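Local coordinates for protein ATP-dependent 6-phosphofructokinase subunit beta (PDB 3O8O) that catalyses the ATP-dependent phosphorylation of fructose 6-phosphate to fructose 1,6-bisphosphate, the committing step of glycolysis, as an allosterically regulated subunit of yeast phosphofructokinase, at residues 564-569 against 626-631; 576-581 against 747-752. All coordinates share one frame; numbering follows the deposited sequence.

Contact 1: residues 564-569 against 626-631. With FDP (2,6-di-O-phosphono-beta-D-fructofuranose), chain L.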
loop_
_atom_site.group_PDB
_atom_site.type_symbol
_atom_site.label_atom_id
_atom_site.label_comp_id
_atom_site.label_asym_id
_atom_site.label_seq_id
_atom_site.Cartn_x
_atom_site.Cartn_y
_atom_site.Cartn_z
ATOM N N VAL B 564 8.048 -6.978 15.093
ATOM C CA VAL B 564 7.817 -7.817 13.939
ATOM C C VAL B 564 8.869 -7.329 12.949
ATOM O O VAL B 564 8.811 -6.180 12.474
ATOM C CB VAL B 564 6.440 -7.626 13.342
ATOM C CG1 VAL B 564 6.305 -8.483 12.074
ATOM C CG2 VAL B 564 5.409 -8.024 14.334
ATOM N N VAL B 565 9.844 -8.203 12.684
ATOM C CA VAL B 565 10.961 -7.906 11.815
ATOM C C VAL B 565 10.812 -8.474 10.445
ATOM O O VAL B 565 10.823 -9.693 10.281
ATOM C CB VAL B 565 12.237 -8.493 12.358
ATOM C CG1 VAL B 565 13.409 -7.952 11.563
ATOM C CG2 VAL B 565 12.365 -8.178 13.819
ATOM N N ASP B 566 10.698 -7.598 9.453
ATOM C CA ASP B 566 10.579 -8.026 8.065
ATOM C C ASP B 566 11.895 -8.713 7.650
ATOM O O ASP B 566 12.953 -8.127 7.797
ATOM C CB ASP B 566 10.317 -6.803 7.200
ATOM C CG ASP B 566 10.153 -7.154 5.745
ATOM O OD1 ASP B 566 9.287 -8.006 5.461
ATOM O OD2 ASP B 566 10.876 -6.581 4.894
ATOM N N CYS B 567 11.828 -9.947 7.148
ATOM C CA CYS B 567 13.023 -10.706 6.742
ATOM C C CYS B 567 13.055 -10.987 5.254
ATOM O O CYS B 567 12.012 -11.048 4.630
ATOM C CB CYS B 567 13.074 -12.030 7.473
ATOM S SG CYS B 567 13.209 -11.807 9.219
ATOM N N GLN B 568 14.248 -11.162 4.686
ATOM C CA GLN B 568 14.365 -11.426 3.261
ATOM C C GLN B 568 14.366 -12.890 2.947
ATOM O O GLN B 568 14.190 -13.720 3.835
ATOM C CB GLN B 568 15.625 -10.787 2.692
ATOM C CG GLN B 568 15.423 -9.321 2.357
ATOM C CD GLN B 568 16.631 -8.673 1.720
ATOM O OE1 GLN B 568 16.660 -7.460 1.500
ATOM N NE2 GLN B 568 17.639 -9.475 1.420
ATOM N N GLY B 569 14.534 -13.207 1.675
ATOM C CA GLY B 569 14.572 -14.586 1.290
ATOM C C GLY B 569 13.502 -14.971 0.303
ATOM O O GLY B 569 13.272 -16.160 0.075
ATOM N N LYS B 626 9.459 -12.321 10.446
ATOM C CA LYS B 626 8.508 -12.625 9.421
ATOM C C LYS B 626 9.076 -12.423 8.027
ATOM O O LYS B 626 9.376 -11.305 7.625
ATOM C CB LYS B 626 7.261 -11.757 9.642
ATOM C CG LYS B 626 6.137 -11.919 8.631
ATOM C CD LYS B 626 6.182 -10.837 7.616
ATOM C CE LYS B 626 5.108 -11.005 6.564
ATOM N NZ LYS B 626 5.103 -9.855 5.587
ATOM N N SER B 627 9.265 -13.519 7.307
ATOM C CA SER B 627 9.719 -13.433 5.941
ATOM C C SER B 627 8.611 -12.635 5.249
ATOM O O SER B 627 7.427 -12.907 5.472
ATOM C CB SER B 627 9.785 -14.827 5.309
ATOM O OG SER B 627 10.975 -15.527 5.666
ATOM N N THR B 628 8.977 -11.665 4.416
ATOM C CA THR B 628 7.986 -10.868 3.704
ATOM C C THR B 628 6.964 -11.716 2.936
ATOM O O THR B 628 5.758 -11.463 3.014
ATOM C CB THR B 628 8.645 -9.938 2.702
ATOM O OG1 THR B 628 9.660 -9.179 3.370
ATOM C CG2 THR B 628 7.636 -9.012 2.091
ATOM N N ASN B 629 7.438 -12.723 2.204
ATOM C CA ASN B 629 6.525 -13.551 1.427
ATOM C C ASN B 629 5.716 -14.472 2.287
ATOM O O ASN B 629 4.940 -15.290 1.782
ATOM C CB ASN B 629 7.276 -14.326 0.353
ATOM C CG ASN B 629 7.702 -13.434 -0.795
ATOM O OD1 ASN B 629 7.641 -12.197 -0.691
ATOM N ND2 ASN B 629 8.144 -14.043 -1.895
ATOM N N ALA B 630 5.888 -14.346 3.598
ATOM C CA ALA B 630 5.080 -15.157 4.496
ATOM C C ALA B 630 3.611 -14.689 4.401
ATOM O O ALA B 630 2.709 -15.411 4.783
ATOM C CB ALA B 630 5.586 -15.039 5.894
ATOM N N SER B 631 3.389 -13.474 3.901
ATOM C CA SER B 631 2.045 -12.943 3.702
ATOM C C SER B 631 1.997 -11.689 2.848
ATOM O O SER B 631 2.660 -10.691 3.177
ATOM C CB SER B 631 1.366 -12.616 5.019
ATOM O OG SER B 631 0.146 -11.932 4.740
HETATM P P1 FDP L . 16.610 -13.304 -4.296
HETATM O O1P FDP L . 16.973 -13.775 -5.651
HETATM O O2P FDP L . 17.532 -13.986 -3.169
HETATM O O3P FDP L . 15.092 -13.691 -3.921
HETATM O O1 FDP L . 15.508 -11.190 -0.693
HETATM C C1 FDP L . 15.573 -11.780 -1.995
HETATM C C2 FDP L . 16.607 -11.052 -2.858
HETATM O O2 FDP L . 16.791 -11.712 -4.116
HETATM C C3 FDP L . 17.927 -10.916 -2.097
HETATM O O3 FDP L . 18.910 -11.728 -2.742
HETATM C C4 FDP L . 18.273 -9.443 -2.293
HETATM O O4 FDP L . 19.006 -8.994 -1.150
HETATM C C5 FDP L . 16.872 -8.843 -2.280
HETATM O O5 FDP L . 16.151 -9.726 -3.148
HETATM C C6 FDP L . 16.780 -7.419 -2.834
HETATM O O6 FDP L . 17.034 -7.408 -4.242
HETATM P P2 FDP L . 16.594 -6.154 -5.151
HETATM O O4P FDP L . 16.719 -6.449 -6.594
HETATM O O5P FDP L . 15.089 -5.765 -4.737
HETATM O O6P FDP L . 17.523 -4.930 -4.675
#
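The carboxylate of Asp566 turns OD1 to the hydroxyl of Thr628, which sits somewhat off the carboxylate plane; OG1 donates to OD1, though the modelled separation of 2.4 Å is doubtful at this resolution. With CG anti to the backbone N (chi1 -179°), the carboxylate is brought within contact of Thr628. The backbone bonds differ in approach. Thr628 N meets Cys567 O in the carbonyl plane at 3.1 Å, whereas Cys567 N comes to Lys626 O from above its plane, at 2.8 Å. Lys626 N to Val565 O, 3.0 Å, continues the parallel pairing, with Asp566 and Lys626 on one face and Cys567 and Ser627 on the other. The Lys626 ammonium does not salt-bridge Asp566; NZ donates to Thr628 O (3.1 Å) and to Leu634 O, and Ser631 N reaches Thr628 O from the same face as NZ. Past the strand end, Gly569 N donates to FDP O1 (3.3 Å), at backbone angles that call for glycine, while the Gln568 side chain lies against the sugar. With an alanine in place of Gln568, the amide beside O1 and O4 is lost, and a gap would probably open between the ligand, Leu524 and Gln662. Strand pairing thus probably helps to set the backbone from which a main-chain N-H is offered to the activator.

Contact 2: residues 576-581 against 747-752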
loop_
_atom_site.group_PDB
_atom_site.type_symbol
_atom_site.label_atom_id
_atom_site.label_comp_id
_atom_site.label_asym_id
_atom_site.label_seq_id
_atom_site.Cartn_x
_atom_site.Cartn_y
_atom_site.Cartn_z
ATOM N N ALA B 576 14.862 -16.649 7.631
ATOM C CA ALA B 576 14.041 -16.363 8.798
ATOM C C ALA B 576 14.170 -17.487 9.837
ATOM O O ALA B 576 14.278 -17.229 11.039
ATOM C CB ALA B 576 12.597 -16.204 8.372
ATOM N N THR B 577 14.171 -18.732 9.362
ATOM C CA THR B 577 14.267 -19.883 10.246
ATOM C C THR B 577 15.533 -19.920 11.057
ATOM O O THR B 577 15.477 -19.941 12.289
ATOM C CB THR B 577 14.168 -21.206 9.492
ATOM O OG1 THR B 577 12.871 -21.312 8.886
ATOM C CG2 THR B 577 14.387 -22.368 10.452
ATOM N N TYR B 578 16.676 -19.924 10.385
ATOM C CA TYR B 578 17.924 -19.964 11.130
ATOM C C TYR B 578 18.159 -18.714 11.961
ATOM O O TYR B 578 18.684 -18.799 13.078
ATOM C CB TYR B 578 19.112 -20.284 10.206
ATOM C CG TYR B 578 19.098 -21.755 9.848
ATOM C CD1 TYR B 578 18.250 -22.241 8.850
ATOM C CD2 TYR B 578 19.769 -22.686 10.642
ATOM C CE1 TYR B 578 18.061 -23.608 8.674
ATOM C CE2 TYR B 578 19.580 -24.059 10.467
ATOM C CZ TYR B 578 18.728 -24.504 9.491
ATOM O OH TYR B 578 18.523 -25.845 9.345
ATOM N N ALA B 579 17.746 -17.560 11.450
ATOM C CA ALA B 579 17.919 -16.325 12.225
ATOM C C ALA B 579 17.139 -16.510 13.536
ATOM O O ALA B 579 17.660 -16.324 14.661
ATOM C CB ALA B 579 17.373 -15.127 11.446
ATOM N N SER B 580 15.884 -16.897 13.359
ATOM C CA SER B 580 15.003 -17.145 14.465
ATOM C C SER B 580 15.683 -18.081 15.480
ATOM O O SER B 580 15.776 -17.778 16.676
ATOM C CB SER B 580 13.708 -17.767 13.945
ATOM O OG SER B 580 12.919 -18.272 15.009
ATOM N N LEU B 581 16.167 -19.223 15.010
ATOM C CA LEU B 581 16.792 -20.153 15.930
ATOM C C LEU B 581 17.979 -19.512 16.635
ATOM O O LEU B 581 18.164 -19.718 17.832
ATOM C CB LEU B 581 17.252 -21.408 15.194
ATOM C CG LEU B 581 17.746 -22.576 16.048
ATOM C CD1 LEU B 581 16.555 -23.241 16.663
ATOM C CD2 LEU B 581 18.488 -23.583 15.203
ATOM N N ILE B 747 11.785 -28.404 0.325
ATOM C CA ILE B 747 12.481 -27.572 1.305
ATOM C C ILE B 747 13.239 -28.477 2.255
ATOM O O ILE B 747 12.684 -29.466 2.727
ATOM C CB ILE B 747 11.525 -26.708 2.122
ATOM C CG1 ILE B 747 10.182 -27.404 2.285
ATOM C CG2 ILE B 747 11.362 -25.367 1.452
ATOM C CD1 ILE B 747 9.248 -26.647 3.208
ATOM N N HIS B 748 14.494 -28.151 2.548
ATOM C CA HIS B 748 15.255 -29.018 3.413
ATOM C C HIS B 748 15.465 -28.589 4.859
ATOM O O HIS B 748 16.409 -29.073 5.497
ATOM C CB HIS B 748 16.611 -29.340 2.776
ATOM C CG HIS B 748 17.571 -28.190 2.759
ATOM N ND1 HIS B 748 17.692 -27.337 1.679
ATOM C CD2 HIS B 748 18.470 -27.759 3.681
ATOM C CE1 HIS B 748 18.626 -26.433 1.935
ATOM N NE2 HIS B 748 19.113 -26.667 3.143
ATOM N N TRP B 749 14.597 -27.737 5.410
ATOM C CA TRP B 749 14.814 -27.320 6.808
ATOM C C TRP B 749 13.584 -27.233 7.687
ATOM O O TRP B 749 13.618 -26.614 8.760
ATOM C CB TRP B 749 15.517 -25.977 6.837
ATOM C CG TRP B 749 14.749 -25.024 6.052
ATOM C CD1 TRP B 749 13.536 -24.473 6.376
ATOM C CD2 TRP B 749 15.045 -24.594 4.726
ATOM N NE1 TRP B 749 13.053 -23.730 5.322
ATOM C CE2 TRP B 749 13.958 -23.787 4.294
ATOM C CE3 TRP B 749 16.118 -24.813 3.855
ATOM C CZ2 TRP B 749 13.914 -23.203 3.028
ATOM C CZ3 TRP B 749 16.077 -24.232 2.589
ATOM C CH2 TRP B 749 14.978 -23.437 2.188
ATOM N N GLN B 750 12.512 -27.884 7.247
ATOM C CA GLN B 750 11.251 -27.864 7.970
ATOM C C GLN B 750 11.380 -28.456 9.371
ATOM O O GLN B 750 10.627 -28.090 10.276
ATOM C CB GLN B 750 10.189 -28.619 7.161
ATOM C CG GLN B 750 8.754 -28.199 7.476
ATOM C CD GLN B 750 8.448 -26.743 7.087
ATOM O OE1 GLN B 750 7.410 -26.190 7.476
ATOM N NE2 GLN B 750 9.340 -26.125 6.311
ATOM N N ALA B 751 12.349 -29.351 9.558
ATOM C CA ALA B 751 12.549 -30.012 10.844
ATOM C C ALA B 751 13.090 -29.098 11.935
ATOM O O ALA B 751 12.668 -29.161 13.102
ATOM C CB ALA B 751 13.469 -31.193 10.667
ATOM N N THR B 752 14.028 -28.243 11.562
ATOM C CA THR B 752 14.607 -27.357 12.554
ATOM C C THR B 752 13.611 -26.285 12.968
ATOM O O THR B 752 13.745 -25.675 14.026
ATOM C CB THR B 752 15.924 -26.750 12.026
ATOM O OG1 THR B 752 15.795 -25.332 11.877
ATOM C CG2 THR B 752 16.287 -27.398 10.695
#
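Thr752 buries more surface here than any other residue of the pair, against Thr577 and Tyr578, neighbours on one helical turn. Its OG1 lies 3.6 Å from Thr577 CG2, and its side chain crosses that of Tyr578 at about a right angle, although the exact place of its methyl near the phenol oxygen is doubtful. Thr577 offers its methyl because OG1 stands beside the backbone N (chi1 -64°) and bonds back to Gly573 O, one turn earlier in the chain. Trp749 adds its CB at the edge of the Tyr578 ring, near the ring plane and 3.9 Å from CE1. The indole itself is held less closely by 576-581: CD1 comes only to 4.1 Å from Thr577 OG1. Beyond it the segment opens outwards, where His748 and Ala751 are exposed and the imidazole has Trp749 CE3 over the centre of one face. The contact joins helix 574-583 to the start of helix 750-760 by van der Waals packing, and Tyr574, earlier in the first helix, meets the Trp749 ring edge-to-face. Farther along, Leu581 touches Ala756 of helix 750-760, and Ile301 of helix 297-316, from the N-terminal, probably catalytic, half of the chain, packs on Tyr578 and Leu581; Ala576, Ala579 and Ser580 rest on strand 622-627.

In the fold
Helix 574-583 ties the two contacts together: it follows strand 561-567 in the chain, and Ala576 CB packs on Ser627 OG and Cys567 CB, so that contact 1 lies beneath it while contact 2 packs against it through Thr577 and Tyr578. Contact 1 is buried within the parallel sheet and relies on directed backbone hydrogen bonds, continuing into the activator pocket. Contact 2 is partly buried, with exposed residues only at His748 and Ala751, and depends on the shape of threonine and aromatic side chains. Both border the same effector site, directly in 564-569 and more remotely in 747-752, where the side chain of Trp749 is about 4 Å from that of Asn526.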